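Local coordinates for periplasmic solute binding protein (Candidatus liberibacter, PDB 4CL2) that binds manganese or zinc in the periplasm and probably delivers the metal to an ABC transporter for uptake, at residues G15-N20 with M115-N120; T29-A34 with E66-Y71; N149-L154 with F265-I270; H205-M210 with K230-E235. One frame throughout, in Å; residues are numbered along the deposited sequence.

Contact 1: G15-N20 with M115-N120; sequences GDITQN and MIYIEN
Between segments 15-20 and 115-120, of helices 12-22 and 111-128, the CA atoms of I17 and I118 come nearest, at 6.8 Å. Both segments are regular in these turns, with i to i+4 backbone bonds such as Q19 N to G15 O and N120 N to I116 O. The pairing belongs to the N-terminal lobe of a two-lobed metal-binding protein, where helix 12-22 leads from strand 6-9 to strand 27-30 of the parallel sheet.

Within segment 15-20, I17 alone touches segment 115-120. It forks over its neighbours: with CG1 anti to the carbonyl carbon (chi1 -71°), CG2 is sent to I118 CG1 at 4.0 Å, while CD1 at the end of the other branch comes obliquely to Y117 CD2 at 4.2 Å. The long axes of the two isoleucines cross at about a right angle. All three side chains are buried, and Y117 turns its hydroxyl beyond the contact to hydrogen-bond N60 OD1, so its polar end has a partner. Its side chain lies about 7 Å from that of the metal ligand H106.

Alongside, D16 O accepts from both N20 N and N20 ND2, which approach from opposite faces of its plane; the ND2 bond is 2.8 Å long.

Contact 2: T29-A34 with E66-Y71; sequences TTLVEA and ETYMKY. With SO4 (sulfate ion), chain B.
Y68 takes a chi1 of 57°, placing CG between its backbone N and carbonyl carbon, and this swings the ring toward L31 and V32. L31 answers with CG anti to its own N (chi1 179°), which carries the isobutyl group toward the ring, where CD2 arrives obliquely. The contact joins the end of edge strand 27-30, where the chain turns a corner at L31, to the loop between strands 56-59 and 80-83.

Two methyls share the ring. L31 CD2 lies 3.6 Å from Y68 CE1, the two side chains sliding past each other in opposite directions. The V32 side chain crosses that of Y68 obliquely, its CG2 nearer the phenol end, 3.8 Å from Y68 CZ and 3.6 Å from Y68 OH. That hydroxyl is also hydrogen-bonded to S38 OG, which gives the polar end of the ring a partner, while the two methyls pack on its carbons. The side chain of Y68 lies about 7 Å from that of H39, a metal ligand in other structures of this protein.

Elsewhere on the strand, T30 N donates an almost straight bond (168°) to sulfate O3 at 2.9 Å. K50 NZ bonds the same sulfate and forms a salt bridge with E33 OE2. The chemistry thus divides: the two segments meet through apolar packing, whereas K50, E33 and the T30 amide lie round a sulfate probably taken from the crystallisation liquor, and K50 probably offsets part of the negative charge there.

Contact 3: N149-L154 with F265-I270; sequences NSILPL and FSLTKI. With SO4 (sulfate ion), chain E.
Between I151 and L154 on one side and L267 and T268 on the other there is no flat group at all: the interface is made of branched side chains. The one aromatic ring in the two segments, F265, has its CB bond directed away from the partner helix and meets the ring of Y245 edge-to-face elsewhere. Helix 133-158 is the long helix that, in this family of solute-binding proteins, links the two lobes; here it runs beside the C-terminal helix 259-274. The short segments are nearly parallel, at 17°, with axes 9.9 Å apart.

I151 puts CG2 anti to its backbone N, beside the carbonyl carbon, and from there the methyl reaches L267 CD2 at 3.6 Å; the two side chains cross at about a right angle. One turn on, L154 leads with CD1, which rests 4.0 Å from L267 CB. L267 therefore receives one residue at its branch tip and the other at its base, and it also packs on L178 and F182 of helix 176-182. The helix is kinked here: P153 has no N-H to give, and L154 N makes a weak bond to I151 O in place of the regular one.

On the outer side, S150 OG donates a short hydrogen bond to a sulfate oxygen, O2, and R264 of the partner helix binds the same ion; in the crystal, this sulfate, probably from the crystallisation liquor, bridges the two helices. T268 OG1, hydrogen-bonded to R264 O, sits against the fork of L154, 3.5 Å from its CD1 and 3.7 Å from its CD2.

Contact 4: H205-M210 with K230-E235; sequences HAINQM and KQVAYE
Helix 230-235 meets helix 205-210 through V232, which packs on I207 and M210, and E235, which packs on I207. The axes of the two short segments pass 9.8 Å apart with a signed crossing angle of -40°. Helix 227-236 is the connecting helix of a beta-alpha-beta crossover from strand 217-221 to its parallel neighbour 239-244, and helix 200-212 comes just before that unit in the chain.

Early in the segment, Q231 makes no contact across the gap but steadies a later residue: its NE2 donates to E235 OE2 at 3.1 Å, almost straight at 171°, on the anti side of the carboxylate and 26° out of its plane. V232 comes next. Its CG1, anti to the backbone N, receives two neighbours, M210 SD at 3.6 Å and I207 CG1 at 4.0 Å, while CG2 lies near that same I207 carbon. The M210 chain arrives at about a right angle, and V232, M210 and A233 also pack on I218 of strand 217-221.

E235, one turn after Q231, closes the segment. Its chain is extended beyond CG and crosses I207 obliquely, bringing OE1 within 3.4 Å of I207 CD1. The chemistry therefore grades from a thioether and aliphatic groups at V232 to a carboxylate against the I207 methyl at the exposed E235, where the Q231 bond favours this orientation of the acid and may temper its charge.

Contacts 1 and 2 belong to the same lobe and touch, G15 CA lying 3.9 Å from T30 OG1; helix 12-22 and strand 27-30 follow each other in the chain. Contact 3 follows through the succession of helices 111-128 and 133-158; its nearest atoms are about 7 Å from those of contact 1. Contact 4, nested in the chain loop that contact 3 closes, is remote, with its centre about 36 Å from that of contact 1. The manganese ion, held by H106, E172 and D247, is not touched by contacts 1 and 2: it lies about 10 Å from the side chain of V32 in contact 2 and about 11 Å from that of Y117 in contact 1.

Contact 1: G15-N20 with M115-N120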
loop_
_atom_site.group_PDB
_atom_site.type_symbol
_atom_site.label_atom_id
_atom_site.label_comp_id
_atom_site.label_asym_id
_atom_site.label_seq_id
_atom_site.Cartn_x
_atom_site.Cartn_y
_atom_site.Cartn_z
ATOM N N GLY A 15 -8.210 -6.574 0.321
ATOM C CA GLY A 15 -9.587 -6.899 0.575
ATOM C C GLY A 15 -10.552 -5.842 0.129
ATOM O O GLY A 15 -11.613 -6.145 -0.479
ATOM N N ASP A 16 -10.224 -4.579 0.399
ATOM C CA ASP A 16 -11.112 -3.485 0.034
ATOM C C ASP A 16 -11.172 -3.279 -1.491
ATOM O O ASP A 16 -12.258 -3.038 -2.081
ATOM C CB ASP A 16 -10.677 -2.186 0.729
ATOM C CG ASP A 16 -11.586 -1.048 0.384
ATOM O OD1 ASP A 16 -12.731 -0.995 0.876
ATOM O OD2 ASP A 16 -11.175 -0.212 -0.440
ATOM N N ILE A 17 -10.025 -3.422 -2.157
ATOM C CA ILE A 17 -9.998 -3.333 -3.637
ATOM C C ILE A 17 -10.875 -4.412 -4.211
ATOM O O ILE A 17 -11.730 -4.189 -5.079
ATOM C CB ILE A 17 -8.563 -3.468 -4.160
ATOM C CG1 ILE A 17 -7.765 -2.225 -3.807
ATOM C CG2 ILE A 17 -8.589 -3.609 -5.703
ATOM C CD1 ILE A 17 -6.283 -2.439 -3.932
ATOM N N THR A 18 -10.699 -5.616 -3.680
ATOM C CA THR A 18 -11.484 -6.757 -4.202
ATOM C C THR A 18 -13.001 -6.583 -3.995
ATOM O O THR A 18 -13.809 -6.851 -4.897
ATOM C CB THR A 18 -11.010 -8.032 -3.516
ATOM O OG1 THR A 18 -9.595 -8.167 -3.714
ATOM C CG2 THR A 18 -11.674 -9.247 -4.142
ATOM N N GLN A 19 -13.394 -6.078 -2.841
ATOM C CA GLN A 19 -14.800 -5.796 -2.582
ATOM C C GLN A 19 -15.364 -4.825 -3.569
ATOM O O GLN A 19 -16.510 -4.959 -3.966
ATOM C CB GLN A 19 -14.982 -5.270 -1.159
ATOM C CG GLN A 19 -16.409 -4.951 -0.752
ATOM C CD GLN A 19 -17.340 -6.168 -0.767
ATOM O OE1 GLN A 19 -16.930 -7.307 -0.578
ATOM N NE2 GLN A 19 -18.603 -5.915 -1.029
ATOM N N ASN A 20 -14.581 -3.849 -4.005
ATOM C CA ASN A 20 -15.118 -2.907 -4.976
ATOM C C ASN A 20 -15.276 -3.482 -6.371
ATOM O O ASN A 20 -16.108 -3.020 -7.166
ATOM C CB ASN A 20 -14.232 -1.684 -5.034
ATOM C CG ASN A 20 -14.561 -0.726 -3.935
ATOM O OD1 ASN A 20 -15.550 0.029 -4.000
ATOM N ND2 ASN A 20 -13.797 -0.787 -2.873
ATOM N N MET A 115 -4.303 1.024 -10.657
ATOM C CA MET A 115 -4.963 0.462 -11.861
ATOM C C MET A 115 -4.513 -0.975 -12.169
ATOM O O MET A 115 -5.302 -1.808 -12.614
ATOM C CB MET A 115 -4.761 1.302 -13.079
ATOM C CG MET A 115 -4.964 2.774 -12.885
ATOM S SD MET A 115 -6.742 3.015 -12.467
ATOM C CE MET A 115 -6.779 4.646 -11.722
ATOM N N ILE A 116 -3.250 -1.279 -11.891
ATOM C CA ILE A 116 -2.693 -2.637 -12.085
ATOM C C ILE A 116 -3.230 -3.624 -11.030
ATOM O O ILE A 116 -3.601 -4.756 -11.402
ATOM C CB ILE A 116 -1.147 -2.588 -12.068
ATOM C CG1 ILE A 116 -0.712 -1.764 -13.266
ATOM C CG2 ILE A 116 -0.600 -4.010 -12.080
ATOM C CD1 ILE A 116 0.776 -1.455 -13.259
ATOM N N TYR A 117 -3.297 -3.223 -9.772
ATOM C CA TYR A 117 -3.949 -4.023 -8.711
ATOM C C TYR A 117 -5.374 -4.385 -9.149
ATOM O O TYR A 117 -5.787 -5.554 -9.118
ATOM C CB TYR A 117 -4.014 -3.315 -7.361
ATOM C CG TYR A 117 -2.752 -3.382 -6.509
ATOM C CD1 TYR A 117 -1.577 -2.736 -6.866
ATOM C CD2 TYR A 117 -2.737 -4.101 -5.309
ATOM C CE1 TYR A 117 -0.430 -2.766 -6.059
ATOM C CE2 TYR A 117 -1.593 -4.144 -4.533
ATOM C CZ TYR A 117 -0.448 -3.521 -4.884
ATOM O OH TYR A 117 0.709 -3.541 -4.113
ATOM N N ILE A 118 -6.096 -3.394 -9.583
ATOM C CA ILE A 118 -7.515 -3.597 -9.988
ATOM C C ILE A 118 -7.594 -4.573 -11.148
ATOM O O ILE A 118 -8.419 -5.492 -11.119
ATOM C CB ILE A 118 -8.152 -2.230 -10.318
ATOM C CG1 ILE A 118 -8.321 -1.421 -9.021
ATOM C CG2 ILE A 118 -9.490 -2.419 -11.040
ATOM C CD1 ILE A 118 -8.577 0.042 -9.255
ATOM N N GLU A 119 -6.759 -4.375 -12.191
ATOM C CA GLU A 119 -6.770 -5.213 -13.387
ATOM C C GLU A 119 -6.437 -6.651 -13.031
ATOM O O GLU A 119 -7.084 -7.593 -13.524
ATOM C CB GLU A 119 -5.839 -4.653 -14.465
ATOM C CG GLU A 119 -5.628 -5.626 -15.600
ATOM C CD GLU A 119 -6.885 -6.019 -16.346
ATOM O OE1 GLU A 119 -7.957 -5.360 -16.170
ATOM O OE2 GLU A 119 -6.825 -7.033 -17.078
ATOM N N ASN A 120 -5.394 -6.854 -12.204
ATOM C CA ASN A 120 -5.019 -8.230 -11.887
ATOM C C ASN A 120 -6.115 -8.892 -11.074
ATOM O O ASN A 120 -6.334 -10.125 -11.204
ATOM C CB ASN A 120 -3.697 -8.235 -11.088
ATOM C CG ASN A 120 -2.515 -8.002 -11.994
ATOM O OD1 ASN A 120 -2.589 -8.317 -13.175
ATOM N ND2 ASN A 120 -1.455 -7.426 -11.488
#

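Contact 2: T29-A34 with E66-Y71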
loop_
_atom_site.group_PDB
_atom_site.type_symbol
_atom_site.label_atom_id
_atom_site.label_comp_id
_atom_site.label_asym_id
_atom_site.label_seq_id
_atom_site.Cartn_x
_atom_site.Cartn_y
_atom_site.Cartn_z
ATOM N N THR A 29 -12.957 -12.085 2.048
ATOM C CA THR A 29 -12.378 -12.191 3.396
ATOM C C THR A 29 -10.979 -11.590 3.357
ATOM O O THR A 29 -10.376 -11.376 2.246
ATOM C CB THR A 29 -12.357 -13.631 3.850
ATOM O OG1 THR A 29 -11.700 -14.447 2.859
ATOM C CG2 THR A 29 -13.779 -14.124 4.116
ATOM N N THR A 30 -10.461 -11.334 4.557
ATOM C CA THR A 30 -9.135 -10.744 4.753
ATOM C C THR A 30 -8.389 -11.469 5.839
ATOM O O THR A 30 -8.966 -11.770 6.904
ATOM C CB THR A 30 -9.301 -9.236 5.143
ATOM O OG1 THR A 30 -10.023 -8.548 4.111
ATOM C CG2 THR A 30 -7.952 -8.592 5.362
ATOM N N LEU A 31 -7.110 -11.742 5.622
ATOM C CA LEU A 31 -6.315 -12.404 6.640
ATOM C C LEU A 31 -5.790 -11.397 7.675
ATOM O O LEU A 31 -6.139 -11.504 8.829
ATOM C CB LEU A 31 -5.142 -13.163 6.021
ATOM C CG LEU A 31 -4.182 -13.894 6.936
ATOM C CD1 LEU A 31 -4.908 -15.027 7.646
ATOM C CD2 LEU A 31 -3.001 -14.512 6.180
ATOM N N VAL A 32 -4.948 -10.465 7.231
ATOM C CA VAL A 32 -4.305 -9.503 8.129
ATOM C C VAL A 32 -5.247 -8.312 8.116
ATOM O O VAL A 32 -5.254 -7.477 7.230
ATOM C CB VAL A 32 -2.873 -9.108 7.641
ATOM C CG1 VAL A 32 -2.282 -8.065 8.603
ATOM C CG2 VAL A 32 -1.999 -10.335 7.527
ATOM N N GLU A 33 -6.081 -8.248 9.142
ATOM C CA GLU A 33 -7.127 -7.267 9.195
ATOM C C GLU A 33 -6.457 -5.919 9.528
ATOM O O GLU A 33 -5.335 -5.855 10.030
ATOM C CB GLU A 33 -8.152 -7.593 10.264
ATOM C CG GLU A 33 -8.840 -8.927 10.121
ATOM C CD GLU A 33 -10.047 -8.933 9.245
ATOM O OE1 GLU A 33 -10.251 -7.959 8.508
ATOM O OE2 GLU A 33 -10.791 -9.957 9.337
ATOM N N ALA A 34 -7.209 -4.887 9.238
ATOM C CA ALA A 34 -6.767 -3.495 9.511
ATOM C C ALA A 34 -6.254 -3.382 10.935
ATOM O O ALA A 34 -6.872 -3.920 11.850
ATOM C CB ALA A 34 -7.953 -2.587 9.346
ATOM N N GLU A 66 5.924 -12.828 3.243
ATOM C CA GLU A 66 6.953 -13.874 3.316
ATOM C C GLU A 66 6.892 -14.681 4.626
ATOM O O GLU A 66 7.176 -15.859 4.616
ATOM C CB GLU A 66 8.352 -13.246 3.119
ATOM C CG GLU A 66 8.759 -12.286 4.198
ATOM C CD GLU A 66 10.070 -11.540 3.875
ATOM O OE1 GLU A 66 10.892 -12.060 3.096
ATOM O OE2 GLU A 66 10.231 -10.421 4.381
ATOM N N THR A 67 6.535 -14.038 5.712
ATOM C CA THR A 67 6.549 -14.721 7.007
ATOM C C THR A 67 5.378 -15.657 7.203
ATOM O O THR A 67 5.488 -16.553 8.058
ATOM C CB THR A 67 6.546 -13.768 8.202
ATOM O OG1 THR A 67 5.329 -13.073 8.282
ATOM C CG2 THR A 67 7.792 -12.863 8.175
ATOM N N TYR A 68 4.310 -15.491 6.437
ATOM C CA TYR A 68 3.128 -16.386 6.590
ATOM C C TYR A 68 2.703 -17.113 5.337
ATOM O O TYR A 68 1.722 -17.869 5.358
ATOM C CB TYR A 68 1.984 -15.652 7.252
ATOM C CG TYR A 68 1.512 -14.396 6.572
ATOM C CD1 TYR A 68 0.673 -14.452 5.484
ATOM C CD2 TYR A 68 1.933 -13.124 7.015
ATOM C CE1 TYR A 68 0.188 -13.313 4.901
ATOM C CE2 TYR A 68 1.490 -11.988 6.401
ATOM C CZ TYR A 68 0.602 -12.077 5.362
ATOM O OH TYR A 68 0.147 -10.930 4.744
ATOM N N MET A 69 3.505 -17.019 4.258
ATOM C CA MET A 69 3.227 -17.874 3.068
ATOM C C MET A 69 3.112 -19.361 3.397
ATOM O O MET A 69 2.325 -20.060 2.760
ATOM C CB MET A 69 4.284 -17.704 1.973
ATOM C CG MET A 69 4.120 -16.423 1.215
ATOM S SD MET A 69 2.586 -16.130 0.315
ATOM C CE MET A 69 2.641 -17.671 -0.594
ATOM N N LYS A 70 3.855 -19.825 4.366
ATOM C CA LYS A 70 3.843 -21.241 4.791
ATOM C C LYS A 70 2.467 -21.711 5.276
ATOM O O LYS A 70 2.232 -22.914 5.302
ATOM C CB LYS A 70 4.841 -21.522 5.902
ATOM C CG LYS A 70 4.592 -20.715 7.178
ATOM C CD LYS A 70 5.703 -20.937 8.165
ATOM C CE LYS A 70 5.362 -20.178 9.419
ATOM N NZ LYS A 70 6.398 -20.339 10.469
ATOM N N TYR A 71 1.584 -20.798 5.662
ATOM C CA TYR A 71 0.249 -21.176 6.127
ATOM C C TYR A 71 -0.704 -21.377 4.943
ATOM O O TYR A 71 -1.840 -21.869 5.165
ATOM C CB TYR A 71 -0.345 -20.120 7.050
ATOM C CG TYR A 71 0.371 -20.070 8.360
ATOM C CD1 TYR A 71 0.042 -20.925 9.410
ATOM C CD2 TYR A 71 1.426 -19.199 8.537
ATOM C CE1 TYR A 71 0.721 -20.870 10.604
ATOM C CE2 TYR A 71 2.121 -19.160 9.722
ATOM C CZ TYR A 71 1.776 -19.992 10.734
ATOM O OH TYR A 71 2.485 -19.927 11.896
HETATM S S SO4 B . -13.419 -10.888 7.003
HETATM O O1 SO4 B . -12.913 -9.774 7.823
HETATM O O2 SO4 B . -14.406 -11.803 7.626
HETATM O O3 SO4 B . -12.294 -11.703 6.762
HETATM O O4 SO4 B . -14.077 -10.336 5.815
#

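Contact 3: N149-L154 with F265-I270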
loop_
_atom_site.group_PDB
_atom_site.type_symbol
_atom_site.label_atom_id
_atom_site.label_comp_id
_atom_site.label_asym_id
_atom_site.label_seq_id
_atom_site.Cartn_x
_atom_site.Cartn_y
_atom_site.Cartn_z
ATOM N N ASN A 149 -10.621 9.778 -10.540
ATOM C CA ASN A 149 -11.338 11.017 -10.301
ATOM C C ASN A 149 -10.971 11.649 -8.991
ATOM O O ASN A 149 -10.878 12.880 -8.894
ATOM C CB ASN A 149 -12.836 10.785 -10.407
ATOM C CG ASN A 149 -13.278 10.582 -11.826
ATOM O OD1 ASN A 149 -12.601 11.015 -12.754
ATOM N ND2 ASN A 149 -14.451 9.950 -12.013
ATOM N N SER A 150 -10.724 10.856 -7.973
ATOM C CA SER A 150 -10.303 11.399 -6.678
ATOM C C SER A 150 -8.862 11.779 -6.563
ATOM O O SER A 150 -8.530 12.724 -5.829
ATOM C CB SER A 150 -10.550 10.449 -5.481
ATOM O OG SER A 150 -11.936 10.373 -5.209
ATOM N N ILE A 151 -8.007 10.986 -7.202
ATOM C CA ILE A 151 -6.593 11.049 -6.967
ATOM C C ILE A 151 -5.897 11.910 -8.013
ATOM O O ILE A 151 -4.959 12.690 -7.701
ATOM C CB ILE A 151 -5.963 9.629 -6.879
ATOM C CG1 ILE A 151 -6.599 8.825 -5.766
ATOM C CG2 ILE A 151 -4.451 9.709 -6.734
ATOM C CD1 ILE A 151 -6.668 9.562 -4.427
ATOM N N LEU A 152 -6.345 11.849 -9.254
ATOM C CA LEU A 152 -5.682 12.695 -10.240
ATOM C C LEU A 152 -5.602 14.150 -9.956
ATOM O O LEU A 152 -4.542 14.785 -10.169
ATOM C CB LEU A 152 -6.267 12.371 -11.648
ATOM C CG LEU A 152 -5.524 13.029 -12.762
ATOM C CD1 LEU A 152 -4.027 12.639 -12.856
ATOM C CD2 LEU A 152 -6.220 12.665 -14.060
ATOM N N PRO A 153 -6.663 14.807 -9.397
ATOM C CA PRO A 153 -6.482 16.201 -9.086
ATOM C C PRO A 153 -5.380 16.535 -8.055
ATOM O O PRO A 153 -4.767 17.584 -8.086
ATOM C CB PRO A 153 -7.901 16.646 -8.589
ATOM C CG PRO A 153 -8.834 15.618 -9.095
ATOM C CD PRO A 153 -8.069 14.344 -9.282
ATOM N N LEU A 154 -5.129 15.590 -7.173
ATOM C CA LEU A 154 -4.047 15.715 -6.165
ATOM C C LEU A 154 -2.663 15.621 -6.870
ATOM O O LEU A 154 -1.772 16.437 -6.625
ATOM C CB LEU A 154 -4.173 14.636 -5.156
ATOM C CG LEU A 154 -5.465 14.780 -4.305
ATOM C CD1 LEU A 154 -5.620 13.572 -3.392
ATOM C CD2 LEU A 154 -5.375 16.046 -3.492
ATOM N N PHE A 265 -6.388 10.494 1.510
ATOM C CA PHE A 265 -5.893 11.139 2.712
ATOM C C PHE A 265 -4.413 11.409 2.668
ATOM O O PHE A 265 -3.981 12.523 2.905
ATOM C CB PHE A 265 -6.229 10.315 3.967
ATOM C CG PHE A 265 -5.803 10.959 5.223
ATOM C CD1 PHE A 265 -6.626 11.816 5.908
ATOM C CD2 PHE A 265 -4.529 10.701 5.727
ATOM C CE1 PHE A 265 -6.166 12.470 7.026
ATOM C CE2 PHE A 265 -4.065 11.346 6.848
ATOM C CZ PHE A 265 -4.880 12.231 7.492
ATOM N N SER A 266 -3.627 10.378 2.369
ATOM C CA SER A 266 -2.182 10.545 2.397
ATOM C C SER A 266 -1.692 11.491 1.318
ATOM O O SER A 266 -0.867 12.303 1.632
ATOM C CB SER A 266 -1.510 9.188 2.326
ATOM O OG SER A 266 -1.838 8.460 3.554
ATOM N N LEU A 267 -2.202 11.410 0.107
ATOM C CA LEU A 267 -1.778 12.332 -0.908
ATOM C C LEU A 267 -2.237 13.767 -0.613
ATOM O O LEU A 267 -1.538 14.736 -0.890
ATOM C CB LEU A 267 -2.185 11.869 -2.265
ATOM C CG LEU A 267 -1.264 10.800 -2.900
ATOM C CD1 LEU A 267 -1.026 9.556 -2.126
ATOM C CD2 LEU A 267 -1.893 10.464 -4.282
ATOM N N THR A 268 -3.444 13.929 -0.042
ATOM C CA THR A 268 -3.878 15.268 0.378
ATOM C C THR A 268 -2.948 15.864 1.381
ATOM O O THR A 268 -2.536 17.026 1.326
ATOM C CB THR A 268 -5.385 15.235 0.873
ATOM O OG1 THR A 268 -6.262 14.845 -0.160
ATOM C CG2 THR A 268 -5.780 16.579 1.415
ATOM N N LYS A 269 -2.563 15.076 2.385
ATOM C CA LYS A 269 -1.713 15.546 3.401
ATOM C C LYS A 269 -0.307 15.934 2.854
ATOM O O LYS A 269 0.267 16.931 3.176
ATOM C CB LYS A 269 -1.625 14.515 4.535
ATOM C CG LYS A 269 -0.861 15.054 5.704
ATOM C CD LYS A 269 -1.224 14.305 6.979
ATOM C CE LYS A 269 -0.467 14.901 8.118
ATOM N NZ LYS A 269 -1.044 16.222 8.560
ATOM N N ILE A 270 0.183 15.097 1.927
ATOM C CA ILE A 270 1.457 15.432 1.284
ATOM C C ILE A 270 1.391 16.749 0.506
ATOM O O ILE A 270 2.207 17.624 0.719
ATOM C CB ILE A 270 1.883 14.280 0.385
ATOM C CG1 ILE A 270 2.192 13.061 1.249
ATOM C CG2 ILE A 270 3.085 14.738 -0.470
ATOM C CD1 ILE A 270 2.343 11.821 0.406
HETATM S S SO4 E . -13.345 13.502 -4.200
HETATM O O1 SO4 E . -12.408 14.626 -4.115
HETATM O O2 SO4 E . -12.654 12.307 -3.712
HETATM O O3 SO4 E . -13.743 13.347 -5.618
HETATM O O4 SO4 E . -14.557 13.723 -3.412
#

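Contact 4: H205-M210 with K230-E235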
loop_
_atom_site.group_PDB
_atom_site.type_symbol
_atom_site.label_atom_id
_atom_site.label_comp_id
_atom_site.label_asym_id
_atom_site.label_seq_id
_atom_site.Cartn_x
_atom_site.Cartn_y
_atom_site.Cartn_z
ATOM N N HIS A 205 22.172 9.349 7.227
ATOM C CA HIS A 205 22.067 9.691 5.788
ATOM C C HIS A 205 20.906 10.619 5.480
ATOM O O HIS A 205 21.053 11.619 4.750
ATOM C CB HIS A 205 21.959 8.409 4.976
ATOM C CG HIS A 205 21.757 8.637 3.508
ATOM N ND1 HIS A 205 22.776 9.045 2.673
ATOM C CD2 HIS A 205 20.671 8.456 2.710
ATOM C CE1 HIS A 205 22.317 9.156 1.437
ATOM N NE2 HIS A 205 21.042 8.817 1.433
ATOM N N ALA A 206 19.741 10.318 6.055
ATOM C CA ALA A 206 18.598 11.174 5.823
ATOM C C ALA A 206 18.813 12.547 6.355
ATOM O O ALA A 206 18.417 13.545 5.732
ATOM C CB ALA A 206 17.334 10.575 6.432
ATOM N N ILE A 207 19.467 12.635 7.525
ATOM C CA ILE A 207 19.717 13.938 8.093
ATOM C C ILE A 207 20.623 14.718 7.156
ATOM O O ILE A 207 20.378 15.898 6.862
ATOM C CB ILE A 207 20.322 13.795 9.535
ATOM C CG1 ILE A 207 19.201 13.297 10.467
ATOM C CG2 ILE A 207 20.927 15.079 10.018
ATOM C CD1 ILE A 207 19.697 12.812 11.802
ATOM N N ASN A 208 21.667 14.036 6.680
ATOM C CA ASN A 208 22.620 14.685 5.807
ATOM C C ASN A 208 21.967 15.123 4.503
ATOM O O ASN A 208 22.168 16.267 4.046
ATOM C CB ASN A 208 23.825 13.761 5.599
ATOM C CG ASN A 208 24.756 13.774 6.798
ATOM O OD1 ASN A 208 24.849 14.772 7.469
ATOM N ND2 ASN A 208 25.394 12.672 7.089
ATOM N N GLN A 209 21.134 14.250 3.965
ATOM C CA GLN A 209 20.432 14.573 2.693
ATOM C C GLN A 209 19.441 15.719 2.813
ATOM O O GLN A 209 19.374 16.588 1.948
ATOM C CB GLN A 209 19.801 13.352 2.121
ATOM C CG GLN A 209 20.779 12.328 1.585
ATOM C CD GLN A 209 21.447 12.830 0.313
ATOM O OE1 GLN A 209 20.788 13.407 -0.553
ATOM N NE2 GLN A 209 22.745 12.627 0.201
ATOM N N MET A 210 18.719 15.774 3.927
ATOM C CA MET A 210 17.810 16.887 4.157
ATOM C C MET A 210 18.474 18.232 4.288
ATOM O O MET A 210 17.961 19.233 3.789
ATOM C CB MET A 210 16.961 16.604 5.390
ATOM C CG MET A 210 15.906 15.540 5.147
ATOM S SD MET A 210 14.925 15.031 6.602
ATOM C CE MET A 210 13.908 16.458 6.790
ATOM N N LYS A 230 10.330 13.081 14.286
ATOM C CA LYS A 230 10.459 14.317 15.022
ATOM C C LYS A 230 11.902 14.658 15.363
ATOM O O LYS A 230 12.339 15.817 15.306
ATOM C CB LYS A 230 9.575 14.292 16.254
ATOM C CG LYS A 230 8.088 14.323 15.893
ATOM C CD LYS A 230 7.212 14.264 17.156
ATOM C CE LYS A 230 5.769 14.659 16.859
ATOM N NZ LYS A 230 4.906 14.559 18.072
ATOM N N GLN A 231 12.638 13.645 15.791
ATOM C CA GLN A 231 14.046 13.843 16.068
ATOM C C GLN A 231 14.793 14.339 14.822
ATOM O O GLN A 231 15.593 15.264 14.924
ATOM C CB GLN A 231 14.661 12.522 16.501
ATOM C CG GLN A 231 16.124 12.647 16.834
ATOM C CD GLN A 231 16.380 13.655 17.980
ATOM O OE1 GLN A 231 15.569 13.795 18.910
ATOM N NE2 GLN A 231 17.489 14.344 17.913
ATOM N N VAL A 232 14.584 13.658 13.694
ATOM C CA VAL A 232 15.194 14.074 12.421
ATOM C C VAL A 232 14.824 15.493 12.046
ATOM O O VAL A 232 15.673 16.284 11.674
ATOM C CB VAL A 232 14.857 13.103 11.295
ATOM C CG1 VAL A 232 15.243 13.659 9.932
ATOM C CG2 VAL A 232 15.511 11.748 11.562
ATOM N N ALA A 233 13.549 15.843 12.164
ATOM C CA ALA A 233 13.152 17.242 11.921
ATOM C C ALA A 233 13.935 18.226 12.748
ATOM O O ALA A 233 14.435 19.248 12.249
ATOM C CB ALA A 233 11.620 17.394 12.099
ATOM N N TYR A 234 14.133 17.931 14.041
ATOM C CA TYR A 234 14.865 18.809 14.898
ATOM C C TYR A 234 16.312 18.960 14.412
ATOM O O TYR A 234 16.820 20.078 14.315
ATOM C CB TYR A 234 14.827 18.307 16.361
ATOM C CG TYR A 234 15.834 18.997 17.196
ATOM C CD1 TYR A 234 15.633 20.316 17.609
ATOM C CD2 TYR A 234 17.030 18.377 17.536
ATOM C CE1 TYR A 234 16.577 20.990 18.342
ATOM C CE2 TYR A 234 17.978 19.050 18.247
ATOM C CZ TYR A 234 17.745 20.343 18.668
ATOM O OH TYR A 234 18.679 21.010 19.406
ATOM N N GLU A 235 16.936 17.837 14.049
ATOM C CA GLU A 235 18.375 17.833 13.690
ATOM C C GLU A 235 18.646 18.528 12.349
ATOM O O GLU A 235 19.751 18.998 12.120
ATOM C CB GLU A 235 18.892 16.383 13.627
ATOM C CG GLU A 235 19.185 15.850 15.002
ATOM C CD GLU A 235 19.930 14.519 14.973
ATOM O OE1 GLU A 235 21.054 14.466 14.406
ATOM O OE2 GLU A 235 19.383 13.580 15.539
#